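PDB 1UB7: 3-oxoacyl-[acyl-carrier protein] synthase from Thermus thermophilus, which probably catalyses the first condensation of fatty acid synthesis, joining an acetyl group from acetyl-CoA to two carbons from malonyl-ACP. Local coordinates for residues A[113-118]-A[311-316]; A[242-247]-A[301-306]; A[266-271]-A[283-288]. All blocks are in the same frame, centred on the assembly; numbering follows the deposited sequence.

Contact 1 of 3, residues A[113-118]-A[311-316]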
loop_
_atom_site.group_PDB
_atom_site.type_symbol
_atom_site.label_atom_id
_atom_site.label_comp_id
_atom_site.label_asym_id
_atom_site.label_seq_id
_atom_site.Cartn_x
_atom_site.Cartn_y
_atom_site.Cartn_z
ATOM N N TRP A 113 3.555 8.083 5.137
ATOM C CA TRP A 113 2.867 8.221 6.414
ATOM C C TRP A 113 1.730 9.228 6.378
ATOM O O TRP A 113 0.655 8.981 6.951
ATOM C CB TRP A 113 3.846 8.599 7.520
ATOM C CG TRP A 113 3.253 8.402 8.885
ATOM C CD1 TRP A 113 2.929 7.222 9.460
ATOM C CD2 TRP A 113 2.920 9.421 9.843
ATOM N NE1 TRP A 113 2.420 7.426 10.719
ATOM C CE2 TRP A 113 2.407 8.769 10.982
ATOM C CE3 TRP A 113 3.009 10.822 9.847
ATOM C CZ2 TRP A 113 1.986 9.461 12.119
ATOM C CZ3 TRP A 113 2.589 11.514 10.978
ATOM C CH2 TRP A 113 2.084 10.828 12.102
ATOM N N ILE A 114 1.967 10.365 5.726
ATOM C CA ILE A 114 0.929 11.386 5.604
ATOM C C ILE A 114 -0.169 10.816 4.702
ATOM O O ILE A 114 -1.362 11.081 4.915
ATOM C CB ILE A 114 1.472 12.680 4.992
ATOM C CG1 ILE A 114 2.599 13.238 5.860
ATOM C CG2 ILE A 114 0.369 13.703 4.915
ATOM C CD1 ILE A 114 3.189 14.528 5.320
ATOM N N TYR A 115 0.249 10.062 3.683
ATOM C CA TYR A 115 -0.681 9.394 2.777
ATOM C C TYR A 115 -1.548 8.466 3.649
ATOM O O TYR A 115 -2.775 8.444 3.533
ATOM C CB TYR A 115 0.098 8.561 1.757
ATOM C CG TYR A 115 0.231 9.209 0.406
ATOM C CD1 TYR A 115 0.760 10.498 0.273
ATOM C CD2 TYR A 115 -0.203 8.551 -0.748
ATOM C CE1 TYR A 115 0.851 11.115 -0.976
ATOM C CE2 TYR A 115 -0.117 9.160 -2.004
ATOM C CZ TYR A 115 0.414 10.441 -2.107
ATOM O OH TYR A 115 0.527 11.034 -3.337
ATOM N N ALA A 116 -0.903 7.719 4.546
ATOM C CA ALA A 116 -1.636 6.806 5.435
ATOM C C ALA A 116 -2.602 7.542 6.373
ATOM O O ALA A 116 -3.670 7.023 6.712
ATOM C CB ALA A 116 -0.660 5.971 6.260
ATOM N N LEU A 117 -2.218 8.740 6.805
ATOM C CA LEU A 117 -3.063 9.514 7.703
ATOM C C LEU A 117 -4.315 9.923 6.949
ATOM O O LEU A 117 -5.420 9.862 7.492
ATOM C CB LEU A 117 -2.322 10.765 8.233
ATOM C CG LEU A 117 -1.136 10.543 9.195
ATOM C CD1 LEU A 117 -0.472 11.872 9.529
ATOM C CD2 LEU A 117 -1.623 9.861 10.478
ATOM N N ALA A 118 -4.134 10.330 5.693
ATOM C CA ALA A 118 -5.257 10.745 4.866
ATOM C C ALA A 118 -6.160 9.539 4.645
ATOM O O ALA A 118 -7.387 9.629 4.788
ATOM C CB ALA A 118 -4.761 11.290 3.537
ATOM N N THR A 311 6.519 11.848 -5.200
ATOM C CA THR A 311 5.354 11.975 -4.336
ATOM C C THR A 311 5.580 13.097 -3.333
ATOM O O THR A 311 6.709 13.374 -2.918
ATOM C CB THR A 311 5.101 10.654 -3.525
ATOM O OG1 THR A 311 5.245 9.518 -4.387
ATOM C CG2 THR A 311 3.683 10.635 -2.921
ATOM N N TRP A 312 4.491 13.734 -2.933
ATOM C CA TRP A 312 4.557 14.812 -1.961
ATOM C C TRP A 312 3.204 14.863 -1.257
ATOM O O TRP A 312 2.182 14.447 -1.822
ATOM C CB TRP A 312 4.859 16.140 -2.678
ATOM C CG TRP A 312 3.764 16.626 -3.601
ATOM C CD1 TRP A 312 2.663 17.379 -3.257
ATOM C CD2 TRP A 312 3.653 16.376 -5.006
ATOM N NE1 TRP A 312 1.878 17.612 -4.365
ATOM C CE2 TRP A 312 2.457 17.006 -5.453
ATOM C CE3 TRP A 312 4.440 15.680 -5.935
ATOM C CZ2 TRP A 312 2.031 16.958 -6.800
ATOM C CZ3 TRP A 312 4.017 15.631 -7.278
ATOM C CH2 TRP A 312 2.820 16.267 -7.694
ATOM N N ALA A 313 3.198 15.363 -0.025
ATOM C CA ALA A 313 1.968 15.460 0.740
ATOM C C ALA A 313 2.126 16.444 1.882
ATOM O O ALA A 313 3.236 16.718 2.331
ATOM C CB ALA A 313 1.588 14.099 1.290
ATOM N N ALA A 314 0.998 16.963 2.350
ATOM C CA ALA A 314 0.978 17.916 3.437
ATOM C C ALA A 314 -0.382 17.866 4.121
ATOM O O ALA A 314 -1.405 17.592 3.486
ATOM C CB ALA A 314 1.242 19.316 2.904
ATOM N N ALA A 315 -0.393 18.141 5.421
ATOM C CA ALA A 315 -1.629 18.124 6.181
ATOM C C ALA A 315 -1.626 19.138 7.323
ATOM O O ALA A 315 -0.576 19.510 7.855
ATOM C CB ALA A 315 -1.867 16.721 6.730
ATOM N N VAL A 316 -2.821 19.593 7.677
ATOM C CA VAL A 316 -3.006 20.531 8.762
ATOM C C VAL A 316 -3.930 19.811 9.728
ATOM O O VAL A 316 -5.026 19.372 9.356
ATOM C CB VAL A 316 -3.658 21.849 8.279
ATOM C CG1 VAL A 316 -4.185 22.645 9.472
ATOM C CG2 VAL A 316 -2.635 22.677 7.511
#

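Contact 2 of 3, residues A[242-247]-A[301-306]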
loop_
_atom_site.group_PDB
_atom_site.type_symbol
_atom_site.label_atom_id
_atom_site.label_comp_id
_atom_site.label_asym_id
_atom_site.label_seq_id
_atom_site.Cartn_x
_atom_site.Cartn_y
_atom_site.Cartn_z
ATOM N N LEU A 242 3.393 24.936 14.871
ATOM C CA LEU A 242 4.644 24.271 14.529
ATOM C C LEU A 242 4.550 23.557 13.184
ATOM O O LEU A 242 3.555 22.890 12.886
ATOM C CB LEU A 242 5.027 23.273 15.623
ATOM C CG LEU A 242 6.316 22.458 15.466
ATOM C CD1 LEU A 242 7.531 23.344 15.673
ATOM C CD2 LEU A 242 6.323 21.328 16.486
ATOM N N PHE A 243 5.589 23.728 12.371
ATOM C CA PHE A 243 5.670 23.106 11.060
ATOM C C PHE A 243 6.552 21.899 11.247
ATOM O O PHE A 243 7.641 22.016 11.799
ATOM C CB PHE A 243 6.317 24.039 10.032
ATOM C CG PHE A 243 5.443 25.186 9.616
ATOM C CD1 PHE A 243 5.046 26.154 10.540
ATOM C CD2 PHE A 243 5.003 25.299 8.298
ATOM C CE1 PHE A 243 4.221 27.220 10.154
ATOM C CE2 PHE A 243 4.180 26.358 7.907
ATOM C CZ PHE A 243 3.788 27.319 8.836
ATOM N N VAL A 244 6.081 20.744 10.787
ATOM C CA VAL A 244 6.831 19.510 10.916
ATOM C C VAL A 244 7.026 18.946 9.530
ATOM O O VAL A 244 6.106 18.388 8.921
ATOM C CB VAL A 244 6.085 18.496 11.796
ATOM C CG1 VAL A 244 7.033 17.386 12.227
ATOM C CG2 VAL A 244 5.491 19.204 13.008
ATOM N N PRO A 245 8.235 19.125 8.994
ATOM C CA PRO A 245 8.571 18.640 7.658
ATOM C C PRO A 245 9.285 17.306 7.670
ATOM O O PRO A 245 9.775 16.862 8.704
ATOM C CB PRO A 245 9.486 19.732 7.138
ATOM C CG PRO A 245 10.310 20.024 8.376
ATOM C CD PRO A 245 9.227 20.124 9.447
ATOM N N HIS A 246 9.341 16.677 6.504
ATOM C CA HIS A 246 10.058 15.429 6.357
ATOM C C HIS A 246 11.492 15.797 6.758
ATOM O O HIS A 246 11.985 16.852 6.377
ATOM C CB HIS A 246 10.027 14.989 4.892
ATOM C CG HIS A 246 10.860 13.780 4.605
ATOM N ND1 HIS A 246 11.342 13.491 3.346
ATOM C CD2 HIS A 246 11.282 12.775 5.410
ATOM C CE1 HIS A 246 12.027 12.362 3.388
ATOM N NE2 HIS A 246 12.005 11.907 4.628
ATOM N N GLN A 247 12.152 14.948 7.534
ATOM C CA GLN A 247 13.525 15.225 7.954
ATOM C C GLN A 247 14.507 14.562 7.004
ATOM O O GLN A 247 15.103 13.543 7.334
ATOM C CB GLN A 247 13.774 14.703 9.370
ATOM C CG GLN A 247 12.831 15.269 10.412
ATOM C CD GLN A 247 13.041 16.747 10.646
ATOM O OE1 GLN A 247 14.091 17.163 11.136
ATOM N NE2 GLN A 247 12.042 17.551 10.299
ATOM N N VAL A 301 -0.988 22.193 13.694
ATOM C CA VAL A 301 0.278 21.662 13.231
ATOM C C VAL A 301 0.236 21.345 11.744
ATOM O O VAL A 301 -0.766 20.841 11.217
ATOM C CB VAL A 301 0.650 20.383 13.997
ATOM C CG1 VAL A 301 2.104 20.005 13.705
ATOM C CG2 VAL A 301 0.419 20.593 15.487
ATOM N N LEU A 302 1.330 21.651 11.061
ATOM C CA LEU A 302 1.402 21.371 9.649
ATOM C C LEU A 302 2.440 20.316 9.409
ATOM O O LEU A 302 3.557 20.409 9.924
ATOM C CB LEU A 302 1.773 22.607 8.840
ATOM C CG LEU A 302 1.969 22.179 7.383
ATOM C CD1 LEU A 302 1.263 23.155 6.491
ATOM C CD2 LEU A 302 3.478 22.035 7.049
ATOM N N LEU A 303 2.058 19.319 8.612
ATOM C CA LEU A 303 2.934 18.214 8.254
ATOM C C LEU A 303 3.123 18.317 6.747
ATOM O O LEU A 303 2.171 18.628 6.020
ATOM C CB LEU A 303 2.279 16.869 8.595
ATOM C CG LEU A 303 1.685 16.674 9.994
ATOM C CD1 LEU A 303 1.011 15.311 10.079
ATOM C CD2 LEU A 303 2.785 16.785 11.046
ATOM N N VAL A 304 4.340 18.052 6.276
ATOM C CA VAL A 304 4.613 18.131 4.861
ATOM C C VAL A 304 5.776 17.204 4.530
ATOM O O VAL A 304 6.715 17.083 5.315
ATOM C CB VAL A 304 4.941 19.605 4.446
ATOM C CG1 VAL A 304 6.179 20.103 5.186
ATOM C CG2 VAL A 304 5.153 19.699 2.939
ATOM N N SER A 305 5.703 16.536 3.376
ATOM C CA SER A 305 6.763 15.615 2.961
ATOM C C SER A 305 6.849 15.470 1.441
ATOM O O SER A 305 5.892 15.733 0.716
ATOM C CB SER A 305 6.556 14.233 3.606
ATOM O OG SER A 305 7.563 13.310 3.202
ATOM N N PHE A 306 8.018 15.048 0.980
ATOM C CA PHE A 306 8.309 14.868 -0.437
ATOM C C PHE A 306 9.126 13.590 -0.511
ATOM O O PHE A 306 9.686 13.168 0.497
ATOM C CB PHE A 306 9.187 16.015 -0.946
ATOM C CG PHE A 306 10.519 16.113 -0.233
ATOM C CD1 PHE A 306 10.648 16.854 0.948
ATOM C CD2 PHE A 306 11.633 15.405 -0.701
ATOM C CE1 PHE A 306 11.869 16.889 1.657
ATOM C CE2 PHE A 306 12.857 15.430 0.001
ATOM C CZ PHE A 306 12.971 16.174 1.182
#

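Contact 3 of 3, residues A[266-271]-A[283-288]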
loop_
_atom_site.group_PDB
_atom_site.type_symbol
_atom_site.label_atom_id
_atom_site.label_comp_id
_atom_site.label_asym_id
_atom_site.label_seq_id
_atom_site.Cartn_x
_atom_site.Cartn_y
_atom_site.Cartn_z
ATOM N N ARG A 266 9.389 27.553 15.217
ATOM C CA ARG A 266 8.124 27.039 14.703
ATOM C C ARG A 266 8.357 25.954 13.657
ATOM O O ARG A 266 7.500 25.693 12.819
ATOM C CB ARG A 266 7.301 28.181 14.103
ATOM C CG ARG A 266 6.680 29.097 15.145
ATOM C CD ARG A 266 6.201 30.397 14.525
ATOM N NE ARG A 266 5.216 30.190 13.465
ATOM C CZ ARG A 266 4.665 31.173 12.759
ATOM N NH1 ARG A 266 5.007 32.431 13.001
ATOM N NH2 ARG A 266 3.765 30.900 11.820
ATOM N N VAL A 267 9.529 25.332 13.720
ATOM C CA VAL A 267 9.905 24.264 12.809
ATOM C C VAL A 267 10.567 23.140 13.594
ATOM O O VAL A 267 11.483 23.387 14.383
ATOM C CB VAL A 267 10.896 24.749 11.758
ATOM C CG1 VAL A 267 11.478 23.556 11.006
ATOM C CG2 VAL A 267 10.194 25.703 10.800
ATOM N N ALA A 268 10.109 21.910 13.357
ATOM C CA ALA A 268 10.638 20.735 14.043
ATOM C C ALA A 268 11.848 20.138 13.340
ATOM O O ALA A 268 11.836 19.933 12.135
ATOM C CB ALA A 268 9.549 19.683 14.170
ATOM N N VAL A 269 12.891 19.844 14.103
ATOM C CA VAL A 269 14.101 19.258 13.523
ATOM C C VAL A 269 14.668 18.141 14.380
ATOM O O VAL A 269 14.599 18.186 15.606
ATOM C CB VAL A 269 15.240 20.310 13.347
ATOM C CG1 VAL A 269 16.369 19.719 12.508
ATOM C CG2 VAL A 269 14.701 21.585 12.698
ATOM N N ASN A 270 15.224 17.134 13.725
ATOM C CA ASN A 270 15.851 16.028 14.419
ATOM C C ASN A 270 16.672 15.234 13.416
ATOM O O ASN A 270 17.310 14.247 13.766
ATOM C CB ASN A 270 14.805 15.154 15.160
ATOM C CG ASN A 270 13.914 14.313 14.229
ATOM O OD1 ASN A 270 12.747 14.074 14.546
ATOM N ND2 ASN A 270 14.464 13.835 13.113
ATOM N N VAL A 271 16.665 15.693 12.162
ATOM C CA VAL A 271 17.423 15.032 11.099
ATOM C C VAL A 271 18.894 14.962 11.492
ATOM O O VAL A 271 19.650 14.141 10.971
ATOM C CB VAL A 271 17.301 15.777 9.732
ATOM C CG1 VAL A 271 17.840 17.200 9.831
ATOM C CG2 VAL A 271 18.069 15.027 8.671
ATOM N N PRO A 283 6.511 11.183 12.316
ATOM C CA PRO A 283 6.030 10.777 13.643
ATOM C C PRO A 283 7.130 10.874 14.718
ATOM O O PRO A 283 6.835 11.196 15.869
ATOM C CB PRO A 283 5.498 9.355 13.415
ATOM C CG PRO A 283 6.142 8.913 12.093
ATOM C CD PRO A 283 6.156 10.184 11.289
ATOM N N LEU A 284 8.386 10.610 14.347
ATOM C CA LEU A 284 9.512 10.729 15.288
ATOM C C LEU A 284 9.611 12.165 15.787
ATOM O O LEU A 284 9.856 12.402 16.970
ATOM C CB LEU A 284 10.839 10.351 14.614
ATOM C CG LEU A 284 11.145 8.857 14.543
ATOM C CD1 LEU A 284 12.301 8.609 13.625
ATOM C CD2 LEU A 284 11.450 8.329 15.967
ATOM N N ALA A 285 9.423 13.118 14.875
ATOM C CA ALA A 285 9.473 14.537 15.206
ATOM C C ALA A 285 8.284 14.982 16.053
ATOM O O ALA A 285 8.456 15.704 17.038
ATOM C CB ALA A 285 9.547 15.383 13.923
ATOM N N LEU A 286 7.077 14.568 15.676
ATOM C CA LEU A 286 5.892 14.953 16.447
ATOM C C LEU A 286 6.016 14.520 17.903
ATOM O O LEU A 286 5.620 15.254 18.815
ATOM C CB LEU A 286 4.630 14.325 15.857
ATOM C CG LEU A 286 4.189 14.875 14.510
ATOM C CD1 LEU A 286 3.142 13.962 13.912
ATOM C CD2 LEU A 286 3.666 16.283 14.686
ATOM N N LYS A 287 6.560 13.320 18.106
ATOM C CA LYS A 287 6.733 12.769 19.447
ATOM C C LYS A 287 7.588 13.691 20.310
ATOM O O LYS A 287 7.212 14.002 21.443
ATOM C CB LYS A 287 7.379 11.380 19.396
ATOM C CG LYS A 287 7.618 10.791 20.784
ATOM C CD LYS A 287 8.524 9.570 20.739
ATOM C CE LYS A 287 8.775 9.024 22.137
ATOM N NZ LYS A 287 9.538 7.762 22.066
ATOM N N GLU A 288 8.733 14.129 19.779
ATOM C CA GLU A 288 9.605 15.033 20.531
ATOM C C GLU A 288 8.900 16.371 20.828
ATOM O O GLU A 288 8.985 16.898 21.942
ATOM C CB GLU A 288 10.903 15.283 19.765
ATOM C CG GLU A 288 11.580 14.003 19.322
ATOM C CD GLU A 288 13.068 14.174 19.061
ATOM O OE1 GLU A 288 13.467 15.221 18.503
ATOM O OE2 GLU A 288 13.836 13.249 19.408
#

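Contact 1 of 3, residues A[113-118]-A[311-316]
Ile114 and Tyr115, neighbours on helix 112-125, straddle the methyl of Ala313 on strand 311-318. The branch methyl CG2 of Ile114 does most of the touching on one flank, 3.8 Å from Ala313 CB, and reaches on to Ala315 CB at 4.2 Å. With CG2 anti to the backbone N and CG1 beside it (chi1 -59°), the two branches part, and CD1 reaches across to the strand backbone, 3.7 Å from Ala313 O. Tyr115 works from the other flank with its ring edge: CE1 is 3.8 Å from Ala313 CB, and the carbonyl O of Trp312 lies in the ring plane at that same edge. At the far end of the ring the methyl CG2 of Thr311 approaches obliquely, 3.2 Å from Tyr115 OH. The Thr311 hydroxyl OG1 turns elsewhere, hydrogen-bonded to Ala308 O.

Behind this first shell, Ile114 also packs on Leu303 and Ser305 of the adjoining strand and on Ile282 of helix 281-292. Tyr115 OH has weak hydrogen bonds to Gly179 O and, in the second subunit, to Ala103 N; Tyr104 of that subunit packs on the ring, at the dimer interface.

In this thiolase-like fold, a helix of the N-terminal half is thus laid against the C-terminal sheet at 54° to the strand. No hydrogen bond joins the two segments; small alanine methyls let the helix sit close, and the contact rests on apolar fit.

Contact 2 of 3, residues A[242-247]-A[301-306]
Val244 and Leu303 pair in the parallel strands 242-245 and 300-307, at the edge of the C-terminal mixed sheet of the thiolase-like fold. Main-chain bonds alternate between them: Leu302 N gives to Leu242 O, Val244 N to Leu302 O at 2.7 Å and nearly straight (164°), and Val304 N to Val244 O. Past the strand end, His246 N to Val304 O is weak. A CA-H...O contact from Leu303 CA to Val244 O, 3.2 Å, adds to the pairing.

The apolar contacts divide between the two faces. On one, Val244 CG2 meets Val301 CG1 at 3.5 Å, while Leu303 CD2 comes within 3.8 Å of Val244 CB; helices 112-125 and 281-292 pack on this face. On the other, Leu302 CB lies over a face of the Phe243 ring and Pro245 CB rests against Val304 CG1, with helix 211-233 beyond.

The polar and aromatic contacts gather round His246, a predicted active-site residue whose NE2 is hydrogen-bonded to Asn276 OD1, another such residue. With CG anti to the backbone N (chi1 174°), the imidazole extends past Ser305, whose OG is 3.4 Å from His246 CB. It meets the Phe306 ring obliquely, planes at 57°. Were Phe306 an alanine, the imidazole would probably lose the aromatic face under ND1 and be left to its hydrogen bonds, the one at ND1 being weak. ND1 lies 3.8 Å above one face of the Phe306 ring, offset toward the rim, and gives a weak hydrogen bond to Phe306 O at 3.3 Å.

Contact 3 of 3, residues A[266-271]-A[283-288]
Ala268 and Ala285 mark the closest backbone approach, their CA atoms 6.4 Å apart, where the irregular segment 266-271 passes over helix 281-292. Their methyls face each other, CB to CB 4.3 Å, a light apolar touch with Val244 of the neighbouring strand packing against both residues. The contact holds the loop ahead of helix 271-274 against helix 281-292, within the C-terminal half of the thiolase-like fold.

Asn270 carries more of the contact. Its CG sits between the backbone N and the carbonyl carbon (chi1 71°), a setting that directs the amide at the helix. OD1 comes to rest against Ala285, 3.4 Å from its CA and nearly as close to its CB, with Leu284 CB a little farther off. Ala285 N is also close to this oxygen, but the angle is too poor for a hydrogen bond. Although Asn270 directly precedes helix 271-274, in the N-cap position, its side chain makes no capping bond.

One helical turn beyond Ala285, Glu288 closes the contact. Its chain is extended beyond CG, which brings OE1 3.6 Å from Asn270 CB, alongside the methylene rather than at the amide nitrogen. The carboxylate spends its charge elsewhere: OE1 forms a salt bridge with Arg273 and OE2 a hydrogen bond with Tyr274 OH, both from helix 271-274 just after the loop.

The loop is fixed on another side by Gln247, whose OE1 accepts from the backbone N of both Asn270 and Val271 and whose NE2 gives to Ala268 O. The meeting of 266-271 with 283-288 is therefore one of van der Waals contact between polar and apolar groups, without a direct hydrogen bond; the stronger polar links come from Gln247 and from Glu288 reaching Arg273 and Tyr274.

All three contacts are largely buried, but contact 3 reaches toward the surface at Val269 and Glu288, and contact 1 does so at Trp312. Contacts 1 and 2 share one sheet: strands 300-307 and 311-318 are antiparallel neighbours, probably hydrogen-bonded from Ala315 N to Leu303 O and from Ser305 N to Ala313 O. Contact 3 adjoins contact 2 on its other side, where Phe243 N probably bonds to Arg266 O, and meets contact 1 where Trp113 packs on Pro283 and Leu286. The main-chain bonding of contact 2 thus sits between two contacts without direct hydrogen bonds, apolar in 1 and mixed in 3, and contact 2 alone contains a predicted catalytic residue.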